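Side-chain contacts in hemolysin activator protein CdiB (Acinetobacter baumannii ACICU, PDB 6WIL), which probably secretes the toxin of a contact-dependent growth inhibition system across the outer membrane, as a TpsB transporter of the Omp85 superfamily: residues Ile60-Leu65 against Ser71-Phe76; Asn105-Glu110 against Ser119-Ser124; Phe455-Arg460 against Arg514-Ser519; Gln494-Val499 against Tyr531-Thr536. All blocks are in the same frame, centred on the assembly; numbering follows the deposited sequence.

Interaction 1: Ile60-Leu65 against Ser71-Phe76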
loop_
_atom_site.group_PDB
_atom_site.type_symbol
_atom_site.label_atom_id
_atom_site.label_comp_id
_atom_site.label_asym_id
_atom_site.label_seq_id
_atom_site.Cartn_x
_atom_site.Cartn_y
_atom_site.Cartn_z
ATOM N N ILE A 60 -23.530 -37.118 5.264
ATOM C CA ILE A 60 -23.689 -35.669 5.206
ATOM C C ILE A 60 -23.415 -35.246 3.773
ATOM O O ILE A 60 -22.320 -35.485 3.246
ATOM C CB ILE A 60 -22.758 -34.944 6.185
ATOM C CG1 ILE A 60 -22.856 -35.575 7.574
ATOM C CG2 ILE A 60 -23.118 -33.461 6.244
ATOM C CD1 ILE A 60 -21.691 -35.237 8.481
ATOM N N SER A 61 -24.405 -34.629 3.135
ATOM C CA SER A 61 -24.307 -34.309 1.721
ATOM C C SER A 61 -24.841 -32.908 1.472
ATOM O O SER A 61 -25.633 -32.371 2.252
ATOM C CB SER A 61 -25.077 -35.319 0.860
ATOM O OG SER A 61 -24.899 -36.642 1.336
ATOM N N LEU A 62 -24.385 -32.317 0.372
ATOM C CA LEU A 62 -24.966 -31.098 -0.166
ATOM C C LEU A 62 -25.855 -31.480 -1.341
ATOM O O LEU A 62 -25.405 -32.165 -2.267
ATOM C CB LEU A 62 -23.884 -30.110 -0.604
ATOM C CG LEU A 62 -24.388 -28.711 -0.972
ATOM C CD1 LEU A 62 -24.998 -28.023 0.244
ATOM C CD2 LEU A 62 -23.275 -27.862 -1.576
ATOM N N ILE A 63 -27.111 -31.053 -1.293
ATOM C CA ILE A 63 -28.149 -31.519 -2.204
ATOM C C ILE A 63 -28.672 -30.322 -2.979
ATOM O O ILE A 63 -29.024 -29.308 -2.370
ATOM C CB ILE A 63 -29.302 -32.226 -1.466
ATOM C CG1 ILE A 63 -28.788 -33.491 -0.781
ATOM C CG2 ILE A 63 -30.432 -32.560 -2.423
ATOM C CD1 ILE A 63 -28.164 -34.482 -1.734
ATOM N N PRO A 64 -28.746 -30.390 -4.308
ATOM C CA PRO A 64 -29.226 -29.240 -5.082
ATOM C C PRO A 64 -30.675 -28.909 -4.767
ATOM O O PRO A 64 -31.500 -29.793 -4.524
ATOM C CB PRO A 64 -29.063 -29.699 -6.536
ATOM C CG PRO A 64 -28.063 -30.808 -6.488
ATOM C CD PRO A 64 -28.273 -31.485 -5.170
ATOM N N LEU A 65 -30.977 -27.614 -4.757
ATOM C CA LEU A 65 -32.359 -27.169 -4.790
ATOM C C LEU A 65 -32.866 -27.220 -6.231
ATOM O O LEU A 65 -32.151 -27.618 -7.156
ATOM C CB LEU A 65 -32.489 -25.765 -4.205
ATOM C CG LEU A 65 -32.323 -25.621 -2.693
ATOM C CD1 LEU A 65 -32.734 -24.229 -2.234
ATOM C CD2 LEU A 65 -33.126 -26.684 -1.968
ATOM N N SER A 71 -22.533 -27.876 -11.000
ATOM C CA SER A 71 -21.448 -26.913 -11.149
ATOM C C SER A 71 -21.648 -25.716 -10.224
ATOM O O SER A 71 -20.675 -25.162 -9.699
ATOM C CB SER A 71 -21.350 -26.467 -12.607
ATOM O OG SER A 71 -20.831 -25.156 -12.713
ATOM N N ASP A 72 -22.904 -25.303 -10.013
ATOM C CA ASP A 72 -23.170 -24.261 -9.024
ATOM C C ASP A 72 -22.805 -24.727 -7.624
ATOM O O ASP A 72 -22.373 -23.921 -6.792
ATOM C CB ASP A 72 -24.641 -23.840 -9.042
ATOM C CG ASP A 72 -25.175 -23.628 -10.437
ATOM O OD1 ASP A 72 -24.383 -23.359 -11.369
ATOM O OD2 ASP A 72 -26.407 -23.754 -10.613
ATOM N N LEU A 73 -22.990 -26.015 -7.338
ATOM C CA LEU A 73 -22.727 -26.519 -5.998
ATOM C C LEU A 73 -21.258 -26.851 -5.787
ATOM O O LEU A 73 -20.797 -26.870 -4.642
ATOM C CB LEU A 73 -23.579 -27.756 -5.720
ATOM C CG LEU A 73 -25.094 -27.576 -5.651
ATOM C CD1 LEU A 73 -25.682 -28.639 -4.744
ATOM C CD2 LEU A 73 -25.470 -26.181 -5.171
ATOM N N GLN A 74 -20.518 -27.117 -6.868
ATOM C CA GLN A 74 -19.109 -27.483 -6.745
ATOM C C GLN A 74 -18.313 -26.410 -6.016
ATOM O O GLN A 74 -17.318 -26.716 -5.348
ATOM C CB GLN A 74 -18.515 -27.732 -8.134
ATOM C CG GLN A 74 -17.197 -28.493 -8.144
ATOM C CD GLN A 74 -17.381 -29.976 -8.413
ATOM O OE1 GLN A 74 -18.340 -30.591 -7.944
ATOM N NE2 GLN A 74 -16.468 -30.555 -9.185
ATOM N N GLN A 75 -18.741 -25.150 -6.126
ATOM C CA GLN A 75 -18.075 -24.054 -5.437
ATOM C C GLN A 75 -18.290 -24.094 -3.929
ATOM O O GLN A 75 -17.484 -23.524 -3.184
ATOM C CB GLN A 75 -18.572 -22.720 -5.998
ATOM C CG GLN A 75 -17.898 -21.485 -5.418
ATOM C CD GLN A 75 -18.473 -20.194 -5.975
ATOM O OE1 GLN A 75 -19.501 -20.202 -6.650
ATOM N NE2 GLN A 75 -17.804 -19.079 -5.700
ATOM N N PHE A 76 -19.344 -24.760 -3.457
ATOM C CA PHE A 76 -19.738 -24.698 -2.054
ATOM C C PHE A 76 -19.426 -25.969 -1.275
ATOM O O PHE A 76 -19.872 -26.098 -0.130
ATOM C CB PHE A 76 -21.227 -24.374 -1.944
ATOM C CG PHE A 76 -21.557 -22.950 -2.278
ATOM C CD1 PHE A 76 -21.120 -21.919 -1.463
ATOM C CD2 PHE A 76 -22.293 -22.641 -3.409
ATOM C CE1 PHE A 76 -21.421 -20.604 -1.764
ATOM C CE2 PHE A 76 -22.595 -21.328 -3.717
ATOM C CZ PHE A 76 -22.161 -20.308 -2.891
#

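Interaction 2: Asn105-Glu110 against Ser119-Ser124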
loop_
_atom_site.group_PDB
_atom_site.type_symbol
_atom_site.label_atom_id
_atom_site.label_comp_id
_atom_site.label_asym_id
_atom_site.label_seq_id
_atom_site.Cartn_x
_atom_site.Cartn_y
_atom_site.Cartn_z
ATOM N N ASN A 105 -25.721 -23.812 12.191
ATOM C CA ASN A 105 -25.083 -22.534 12.500
ATOM C C ASN A 105 -23.597 -22.554 12.180
ATOM O O ASN A 105 -23.031 -21.525 11.793
ATOM C CB ASN A 105 -25.289 -22.175 13.971
ATOM C CG ASN A 105 -26.662 -21.613 14.246
ATOM O OD1 ASN A 105 -27.248 -20.933 13.402
ATOM N ND2 ASN A 105 -27.185 -21.890 15.433
ATOM N N TYR A 106 -22.948 -23.707 12.348
ATOM C CA TYR A 106 -21.529 -23.818 12.027
ATOM C C TYR A 106 -21.298 -23.735 10.524
ATOM O O TYR A 106 -20.374 -23.051 10.068
ATOM C CB TYR A 106 -20.973 -25.127 12.593
ATOM C CG TYR A 106 -19.507 -25.374 12.314
ATOM C CD1 TYR A 106 -18.531 -24.525 12.816
ATOM C CD2 TYR A 106 -19.097 -26.473 11.573
ATOM C CE1 TYR A 106 -17.188 -24.755 12.579
ATOM C CE2 TYR A 106 -17.757 -26.711 11.327
ATOM C CZ TYR A 106 -16.807 -25.848 11.833
ATOM O OH TYR A 106 -15.472 -26.079 11.592
ATOM N N ALA A 107 -22.132 -24.421 9.738
ATOM C CA ALA A 107 -22.003 -24.360 8.289
ATOM C C ALA A 107 -22.370 -22.990 7.736
ATOM O O ALA A 107 -21.926 -22.639 6.637
ATOM C CB ALA A 107 -22.869 -25.439 7.640
ATOM N N GLN A 108 -23.166 -22.209 8.468
ATOM C CA GLN A 108 -23.510 -20.863 8.027
ATOM C C GLN A 108 -22.402 -19.874 8.364
ATOM O O GLN A 108 -22.123 -18.960 7.579
ATOM C CB GLN A 108 -24.833 -20.427 8.659
ATOM C CG GLN A 108 -25.221 -18.977 8.396
ATOM C CD GLN A 108 -25.664 -18.728 6.966
ATOM O OE1 GLN A 108 -25.938 -19.663 6.212
ATOM N NE2 GLN A 108 -25.741 -17.456 6.586
ATOM N N ASN A 109 -21.767 -20.037 9.527
ATOM C CA ASN A 109 -20.598 -19.224 9.847
ATOM C C ASN A 109 -19.485 -19.459 8.837
ATOM O O ASN A 109 -18.781 -18.522 8.445
ATOM C CB ASN A 109 -20.119 -19.533 11.267
ATOM C CG ASN A 109 -18.843 -18.797 11.627
ATOM O OD1 ASN A 109 -18.871 -17.612 11.958
ATOM N ND2 ASN A 109 -17.717 -19.501 11.578
ATOM N N GLU A 110 -19.321 -20.707 8.393
ATOM C CA GLU A 110 -18.337 -21.000 7.357
ATOM C C GLU A 110 -18.718 -20.334 6.041
ATOM O O GLU A 110 -17.846 -19.913 5.271
ATOM C CB GLU A 110 -18.205 -22.512 7.176
ATOM C CG GLU A 110 -16.921 -22.922 6.496
ATOM C CD GLU A 110 -15.705 -22.347 7.191
ATOM O OE1 GLU A 110 -15.548 -22.585 8.410
ATOM O OE2 GLU A 110 -14.920 -21.639 6.524
ATOM N N SER A 119 -26.243 -15.582 1.246
ATOM C CA SER A 119 -26.595 -16.982 1.093
ATOM C C SER A 119 -26.940 -17.580 2.453
ATOM O O SER A 119 -26.571 -17.048 3.502
ATOM C CB SER A 119 -25.454 -17.759 0.434
ATOM O OG SER A 119 -25.379 -17.461 -0.949
ATOM N N GLN A 120 -27.672 -18.694 2.424
ATOM C CA GLN A 120 -28.188 -19.303 3.645
ATOM C C GLN A 120 -28.160 -20.818 3.529
ATOM O O GLN A 120 -28.635 -21.379 2.537
ATOM C CB GLN A 120 -29.617 -18.830 3.940
ATOM C CG GLN A 120 -30.231 -19.436 5.194
ATOM C CD GLN A 120 -29.583 -18.931 6.472
ATOM O OE1 GLN A 120 -29.488 -17.724 6.699
ATOM N NE2 GLN A 120 -29.135 -19.857 7.314
ATOM N N ILE A 121 -27.602 -21.470 4.543
ATOM C CA ILE A 121 -27.639 -22.925 4.634
ATOM C C ILE A 121 -29.008 -23.343 5.150
ATOM O O ILE A 121 -29.466 -22.865 6.194
ATOM C CB ILE A 121 -26.518 -23.444 5.551
ATOM C CG1 ILE A 121 -25.144 -23.091 4.978
ATOM C CG2 ILE A 121 -26.635 -24.947 5.742
ATOM C CD1 ILE A 121 -24.823 -23.808 3.684
ATOM N N VAL A 122 -29.674 -24.226 4.411
ATOM C CA VAL A 122 -30.928 -24.813 4.861
ATOM C C VAL A 122 -30.752 -26.322 4.933
ATOM O O VAL A 122 -29.812 -26.895 4.374
ATOM C CB VAL A 122 -32.119 -24.444 3.952
ATOM C CG1 VAL A 122 -32.320 -22.939 3.930
ATOM C CG2 VAL A 122 -31.904 -24.980 2.550
ATOM N N VAL A 123 -31.673 -26.966 5.640
ATOM C CA VAL A 123 -31.657 -28.410 5.819
ATOM C C VAL A 123 -32.891 -28.993 5.147
ATOM O O VAL A 123 -33.982 -28.416 5.222
ATOM C CB VAL A 123 -31.593 -28.794 7.313
ATOM C CG1 VAL A 123 -32.645 -28.038 8.108
ATOM C CG2 VAL A 123 -31.755 -30.299 7.493
ATOM N N SER A 124 -32.708 -30.121 4.463
ATOM C CA SER A 124 -33.807 -30.891 3.897
ATOM C C SER A 124 -34.079 -32.094 4.795
ATOM O O SER A 124 -33.606 -33.203 4.509
ATOM C CB SER A 124 -33.470 -31.332 2.472
ATOM O OG SER A 124 -32.795 -30.300 1.771
#

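Interaction 3: Phe455-Arg460 against Arg514-Ser519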
loop_
_atom_site.group_PDB
_atom_site.type_symbol
_atom_site.label_atom_id
_atom_site.label_comp_id
_atom_site.label_asym_id
_atom_site.label_seq_id
_atom_site.Cartn_x
_atom_site.Cartn_y
_atom_site.Cartn_z
ATOM N N PHE A 455 22.527 1.032 -0.765
ATOM C CA PHE A 455 21.623 1.500 0.277
ATOM C C PHE A 455 22.325 2.602 1.063
ATOM O O PHE A 455 23.385 2.366 1.653
ATOM C CB PHE A 455 21.228 0.338 1.190
ATOM C CG PHE A 455 20.054 0.624 2.081
ATOM C CD1 PHE A 455 20.227 1.278 3.289
ATOM C CD2 PHE A 455 18.782 0.208 1.726
ATOM C CE1 PHE A 455 19.151 1.524 4.118
ATOM C CE2 PHE A 455 17.702 0.453 2.550
ATOM C CZ PHE A 455 17.887 1.111 3.748
ATOM N N TYR A 456 21.740 3.797 1.067
ATOM C CA TYR A 456 22.344 4.974 1.676
ATOM C C TYR A 456 21.560 5.388 2.915
ATOM O O TYR A 456 20.331 5.266 2.950
ATOM C CB TYR A 456 22.405 6.129 0.670
ATOM C CG TYR A 456 23.310 5.847 -0.510
ATOM C CD1 TYR A 456 22.872 5.080 -1.583
ATOM C CD2 TYR A 456 24.608 6.337 -0.543
ATOM C CE1 TYR A 456 23.703 4.812 -2.660
ATOM C CE2 TYR A 456 25.449 6.074 -1.613
ATOM C CZ TYR A 456 24.992 5.314 -2.667
ATOM O OH TYR A 456 25.832 5.060 -3.726
ATOM N N ILE A 457 22.279 5.859 3.921
ATOM C CA ILE A 457 21.673 6.278 5.206
ATOM C C ILE A 457 22.256 7.616 5.624
ATOM O O ILE A 457 23.400 7.836 5.389
ATOM C CB ILE A 457 21.853 5.200 6.282
ATOM C CG1 ILE A 457 23.315 4.863 6.543
ATOM C CG2 ILE A 457 21.073 3.959 5.935
ATOM C CD1 ILE A 457 23.487 3.773 7.543
ATOM N N GLY A 458 21.449 8.426 6.286
ATOM C CA GLY A 458 21.814 9.772 6.750
ATOM C C GLY A 458 21.153 10.834 5.902
ATOM O O GLY A 458 21.589 11.028 4.796
ATOM N N GLY A 459 20.120 11.483 6.422
ATOM C CA GLY A 459 19.338 12.490 5.690
ATOM C C GLY A 459 17.864 12.377 6.034
ATOM O O GLY A 459 17.511 11.495 6.752
ATOM N N ARG A 460 17.019 13.208 5.447
ATOM C CA ARG A 460 15.605 13.251 5.808
ATOM C C ARG A 460 14.838 11.995 5.408
ATOM O O ARG A 460 13.742 11.766 5.926
ATOM C CB ARG A 460 14.947 14.476 5.171
ATOM C CG ARG A 460 14.551 14.286 3.711
ATOM C CD ARG A 460 14.363 15.615 2.978
ATOM N NE ARG A 460 13.025 16.184 3.137
ATOM C CZ ARG A 460 12.729 17.181 3.965
ATOM N NH1 ARG A 460 13.678 17.724 4.717
ATOM N NH2 ARG A 460 11.484 17.637 4.041
ATOM N N ARG A 514 29.358 1.846 10.088
ATOM C CA ARG A 514 28.205 1.089 9.636
ATOM C C ARG A 514 26.914 1.456 10.358
ATOM O O ARG A 514 25.892 0.797 10.138
ATOM C CB ARG A 514 28.476 -0.409 9.802
ATOM C CG ARG A 514 29.895 -0.833 9.441
ATOM C CD ARG A 514 30.078 -2.335 9.616
ATOM N NE ARG A 514 29.815 -2.764 10.988
ATOM C CZ ARG A 514 29.978 -4.007 11.430
ATOM N NH1 ARG A 514 29.710 -4.302 12.695
ATOM N NH2 ARG A 514 30.411 -4.955 10.610
ATOM N N TYR A 515 26.924 2.479 11.208
ATOM C CA TYR A 515 25.781 2.745 12.067
ATOM C C TYR A 515 25.538 4.240 12.214
ATOM O O TYR A 515 26.480 5.025 12.351
ATOM C CB TYR A 515 25.975 2.118 13.449
ATOM C CG TYR A 515 24.774 2.265 14.349
ATOM C CD1 TYR A 515 23.681 1.424 14.213
ATOM C CD2 TYR A 515 24.729 3.245 15.334
ATOM C CE1 TYR A 515 22.576 1.546 15.031
ATOM C CE2 TYR A 515 23.624 3.377 16.158
ATOM C CZ TYR A 515 22.549 2.523 16.001
ATOM O OH TYR A 515 21.442 2.638 16.812
ATOM N N LEU A 516 24.262 4.619 12.194
ATOM C CA LEU A 516 23.834 5.990 12.426
ATOM C C LEU A 516 22.668 5.992 13.401
ATOM O O LEU A 516 21.800 5.117 13.348
ATOM C CB LEU A 516 23.417 6.685 11.124
ATOM C CG LEU A 516 24.532 7.139 10.182
ATOM C CD1 LEU A 516 23.957 7.742 8.911
ATOM C CD2 LEU A 516 25.460 8.123 10.873
ATOM N N LEU A 517 22.658 6.978 14.294
ATOM C CA LEU A 517 21.560 7.176 15.232
ATOM C C LEU A 517 21.274 8.665 15.312
ATOM O O LEU A 517 22.126 9.440 15.754
ATOM C CB LEU A 517 21.895 6.619 16.619
ATOM C CG LEU A 517 20.866 6.916 17.716
ATOM C CD1 LEU A 517 19.633 6.047 17.568
ATOM C CD2 LEU A 517 21.473 6.762 19.103
ATOM N N GLY A 518 20.083 9.062 14.872
ATOM C CA GLY A 518 19.674 10.451 14.939
ATOM C C GLY A 518 18.369 10.618 15.685
ATOM O O GLY A 518 17.625 9.649 15.872
ATOM N N SER A 519 18.078 11.839 16.126
ATOM C CA SER A 519 16.836 12.118 16.828
ATOM C C SER A 519 16.273 13.443 16.339
ATOM O O SER A 519 17.018 14.348 15.954
ATOM C CB SER A 519 17.036 12.153 18.348
ATOM O OG SER A 519 15.787 12.140 19.019
#

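Interaction 4: Gln494-Val499 against Tyr531-Thr536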
loop_
_atom_site.group_PDB
_atom_site.type_symbol
_atom_site.label_atom_id
_atom_site.label_comp_id
_atom_site.label_asym_id
_atom_site.label_seq_id
_atom_site.Cartn_x
_atom_site.Cartn_y
_atom_site.Cartn_z
ATOM N N GLN A 494 -0.086 18.836 16.369
ATOM C CA GLN A 494 0.504 17.724 17.096
ATOM C C GLN A 494 2.015 17.898 17.173
ATOM O O GLN A 494 2.646 18.351 16.213
ATOM C CB GLN A 494 0.147 16.375 16.449
ATOM C CG GLN A 494 0.416 16.277 14.957
ATOM C CD GLN A 494 0.240 14.861 14.426
ATOM O OE1 GLN A 494 1.082 14.355 13.682
ATOM N NE2 GLN A 494 -0.857 14.215 14.811
ATOM N N PHE A 495 2.578 17.559 18.332
ATOM C CA PHE A 495 4.019 17.476 18.520
ATOM C C PHE A 495 4.485 16.054 18.243
ATOM O O PHE A 495 3.728 15.095 18.409
ATOM C CB PHE A 495 4.418 17.867 19.945
ATOM C CG PHE A 495 3.824 19.163 20.413
ATOM C CD1 PHE A 495 4.265 20.369 19.896
ATOM C CD2 PHE A 495 2.837 19.177 21.386
ATOM C CE1 PHE A 495 3.724 21.564 20.328
ATOM C CE2 PHE A 495 2.293 20.370 21.825
ATOM C CZ PHE A 495 2.737 21.566 21.295
ATOM N N TYR A 496 5.740 15.917 17.823
ATOM C CA TYR A 496 6.283 14.589 17.580
ATOM C C TYR A 496 7.767 14.566 17.904
ATOM O O TYR A 496 8.475 15.562 17.732
ATOM C CB TYR A 496 6.046 14.124 16.135
ATOM C CG TYR A 496 6.848 14.854 15.075
ATOM C CD1 TYR A 496 8.104 14.400 14.683
ATOM C CD2 TYR A 496 6.335 15.980 14.444
ATOM C CE1 TYR A 496 8.832 15.062 13.707
ATOM C CE2 TYR A 496 7.057 16.646 13.469
ATOM C CZ TYR A 496 8.301 16.184 13.104
ATOM O OH TYR A 496 9.010 16.850 12.132
HETATM N N MSE A 497 8.223 13.414 18.388
HETATM C CA MSE A 497 9.645 13.156 18.579
HETATM C C MSE A 497 9.990 11.868 17.843
HETATM O O MSE A 497 9.203 10.921 17.843
HETATM C CB MSE A 497 9.998 13.046 20.063
HETATM C CG MSE A 497 11.446 13.386 20.386
HETATM SE SE MSE A 497 12.232 12.226 21.746
HETATM C CE MSE A 497 10.830 12.318 23.097
ATOM N N ALA A 498 11.154 11.827 17.204
ATOM C CA ALA A 498 11.519 10.695 16.368
ATOM C C ALA A 498 12.935 10.236 16.678
ATOM O O ALA A 498 13.810 11.039 17.013
ATOM C CB ALA A 498 11.397 11.041 14.878
ATOM N N VAL A 499 13.145 8.925 16.568
ATOM C CA VAL A 499 14.454 8.299 16.722
ATOM C C VAL A 499 14.638 7.316 15.574
ATOM O O VAL A 499 13.862 6.361 15.443
ATOM C CB VAL A 499 14.605 7.580 18.073
ATOM C CG1 VAL A 499 15.967 6.906 18.158
ATOM C CG2 VAL A 499 14.412 8.556 19.227
ATOM N N TYR A 531 -0.474 23.521 5.547
ATOM C CA TYR A 531 0.185 22.504 6.353
ATOM C C TYR A 531 1.634 22.883 6.609
ATOM O O TYR A 531 2.385 23.148 5.667
ATOM C CB TYR A 531 0.113 21.133 5.682
ATOM C CG TYR A 531 0.783 20.060 6.477
ATOM C CD1 TYR A 531 0.303 19.695 7.726
ATOM C CD2 TYR A 531 1.907 19.412 5.986
ATOM C CE1 TYR A 531 0.923 18.707 8.466
ATOM C CE2 TYR A 531 2.532 18.425 6.716
ATOM C CZ TYR A 531 2.036 18.075 7.957
ATOM O OH TYR A 531 2.659 17.088 8.688
ATOM N N LEU A 532 2.015 22.905 7.883
ATOM C CA LEU A 532 3.360 23.239 8.311
ATOM C C LEU A 532 3.978 22.026 8.988
ATOM O O LEU A 532 3.304 21.307 9.733
ATOM C CB LEU A 532 3.341 24.439 9.266
ATOM C CG LEU A 532 4.644 25.211 9.499
ATOM C CD1 LEU A 532 4.336 26.651 9.877
ATOM C CD2 LEU A 532 5.501 24.558 10.570
ATOM N N ASP A 533 5.260 21.797 8.718
ATOM C CA ASP A 533 6.021 20.735 9.371
ATOM C C ASP A 533 7.415 21.280 9.639
ATOM O O ASP A 533 8.191 21.495 8.703
ATOM C CB ASP A 533 6.076 19.471 8.513
ATOM C CG ASP A 533 6.553 18.251 9.292
ATOM O OD1 ASP A 533 7.301 18.411 10.279
ATOM O OD2 ASP A 533 6.175 17.123 8.911
ATOM N N ALA A 534 7.726 21.510 10.911
ATOM C CA ALA A 534 9.016 22.040 11.321
ATOM C C ALA A 534 9.641 21.108 12.345
ATOM O O ALA A 534 8.959 20.627 13.253
ATOM C CB ALA A 534 8.879 23.448 11.909
ATOM N N PHE A 535 10.939 20.855 12.195
ATOM C CA PHE A 535 11.648 20.007 13.140
ATOM C C PHE A 535 13.068 20.515 13.315
ATOM O O PHE A 535 13.663 21.082 12.393
ATOM C CB PHE A 535 11.672 18.539 12.687
ATOM C CG PHE A 535 12.550 18.281 11.491
ATOM C CD1 PHE A 535 12.041 18.372 10.208
ATOM C CD2 PHE A 535 13.885 17.931 11.653
ATOM C CE1 PHE A 535 12.843 18.129 9.109
ATOM C CE2 PHE A 535 14.692 17.692 10.558
ATOM C CZ PHE A 535 14.170 17.790 9.284
ATOM N N THR A 536 13.603 20.303 14.510
ATOM C CA THR A 536 15.022 20.464 14.781
ATOM C C THR A 536 15.563 19.139 15.299
ATOM O O THR A 536 14.920 18.473 16.117
ATOM C CB THR A 536 15.283 21.588 15.790
ATOM O OG1 THR A 536 16.635 21.505 16.259
ATOM C CG2 THR A 536 14.326 21.493 16.968
#

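Interaction 1: Ile60-Leu65 against Ser71-Phe76
F76 N donates to L73 O at 2.8 Å, closing a turn from which both residues direct their first side-chain bonds at 60-65. No polar bond crosses to that segment, and the contact is made by hydrocarbon groups. Its centre is one methyl, L73 CD1, lying over a face of the P64 ring: it is 3.6 Å from P64 N and 3.7 Å from P64 CG, with the other ring atoms at similar range. The same methyl reaches back along the chain to L62 CG at 4.0 Å, so one methyl serves both L62 and P64.

L62 has its CG anti to the backbone N (chi1 -171°), which extends the branch toward the helix. From that branch point L62 CD2 lies 4.1 Å from F76 CB and also touches the L73 methyl. F76 gives this contact only its CB; its ring turns off to meet F116 edge-to-face and to pack on I137 and I139.

The helical turn is thus laid against strand 59-62, where that strand joins the sheet of the N-terminal POTRA region. Strand 59-62 runs parallel to strand 132-149, S61 bonding through its backbone to L133 and L135, while L62 also touches I80 of the following helix 77-85.

Interaction 2: Asn105-Glu110 against Ser119-Ser124
The side-chain amide of Q108 meets the backbone of S119 and I121 in the POTRA fold, where helix 97-113 lies against strand 120-123, running nearly antiparallel to it. Two hydrogen bonds carry the contact. Q108 OE1 accepts from I121 N at 3.0 Å, with the donor somewhat tilted from the carbonyl plane. Q108 NE2 gives a nearly straight bond (171°) to S119 O at 3.2 Å, and that oxygen lies in the amide plane of the glutamine. One side chain therefore serves both a donor of the strand and an acceptor on the residue just before it, and the pair of bonds fixes the rotation of the amide. A bend at the second torsion of Q108 (chi2 72°) helps bring the group there. The backbone of Q120, between these two positions, pairs instead with Q138 of strand 132-149.

A stack of amides comes next. The planes of Q108 and Q120 are only 10° apart, although their chains cross at about a right angle. The Q120 amide is held in turn by a bond of 3.2 Å from Q120 NE2 to I121 O.

The apolar contact is I121 CG1 to A107 CB at 4.2 Å; A107 also touches V79 and I83 of helix 77-85. Against the helix backbone, I121 CG1 makes van der Waals contact with A107 O at 3.6 Å.

Interaction 3: Phe455-Arg460 against Arg514-Ser519
L516 lays a single methyl, CD1, across the backbone where I457 passes into G458. That carbon sits 3.6 Å from I457 O and 3.7 Å from G458 CA; G458 has no side chain, and the methyl rests directly on its alpha carbon. The third touch is between side chains, I457 CG1 to L516 CD1 at 3.8 Å, the two crossing obliquely. I457 reaches it by setting CG1 between its own backbone N and carbonyl carbon (chi1 59°), an orientation that sends this branch toward the barrel strand.

One partner is in the wall of an Omp85-type barrel, the other in a loop hairpin folded against it. Strand 515-526 is part of the wall, whereas 455-457 pairs with 472-474 as a hairpin in the long loop joining strands 432-444 and 476-487. This corresponds to the sixth extracellular loop of the superfamily, which folds back into the barrel and carries the VRGF-type motif. Two residues of that motif close in here: V463 touches I457, and F466 touches L516. L472 from the other arm of the hairpin packs on both side chains. Further along the same loop, R460 makes a salt bridge to D224 of the wall strand 217-228, and I457 also touches V504 of strand 493-505.

Interaction 4: Gln494-Val499 against Tyr531-Thr536
From Q494 the strand leads up to Y496, the residue that reaches D533 and F535 over the intervening strand of the barrel wall. Q494 itself receives a weak hydrogen bond from R524, and F495 turns the other way, onto the surface. Y496 then places its CG between the backbone N and the carbonyl carbon (chi1 70°), a torsion that lets the ring extend toward 531-536. At its end Y496 OH donates to D533 OD1 at 3.0 Å, meeting the syn lone pair of the carboxylate. D533 OD1 lies at the ring's edge, near its plane, yet the ring and carboxylate planes stand 83° apart. The hydroxyl also presses on hydrocarbon, with Y496 OH 3.2 Å from F535 CB and Y496 CZ 4.1 Å from that same carbon. The F535 ring turns from the tyrosine after CB. Beyond, M497, modelled as selenomethionine, is again at the surface.

The strand so spanned is 515-526, which pairs with both 493-505 and 530-541 and explains the 9.2 Å between the segment axes. From that middle strand R524 makes a cation-pi contact with Y496 and a long, weak ion pair with D533, while V520 packs on Y496 and F535.

How the interactions relate
Interactions 1 and 2 share the N-terminal POTRA region, their centres about 12 Å apart, and both reach the mixed sheet containing strand 132-149. Interactions 3 and 4 lie across the chain's middle, in the 16-stranded barrel; the centres of interactions 1 and 3 are about 59 Å apart. The first two follow each other along the chain; the segments of the last two alternate, and the centres of interactions 3 and 4 are about 18 Å apart. There 515-526 sits between 493-505 and 530-541, and S519 and A498 join the two contacts directly, probably by a hydrogen bond. Together they sample a POTRA domain, an inward-folded loop and the barrel wall, consistent with a TpsB transporter.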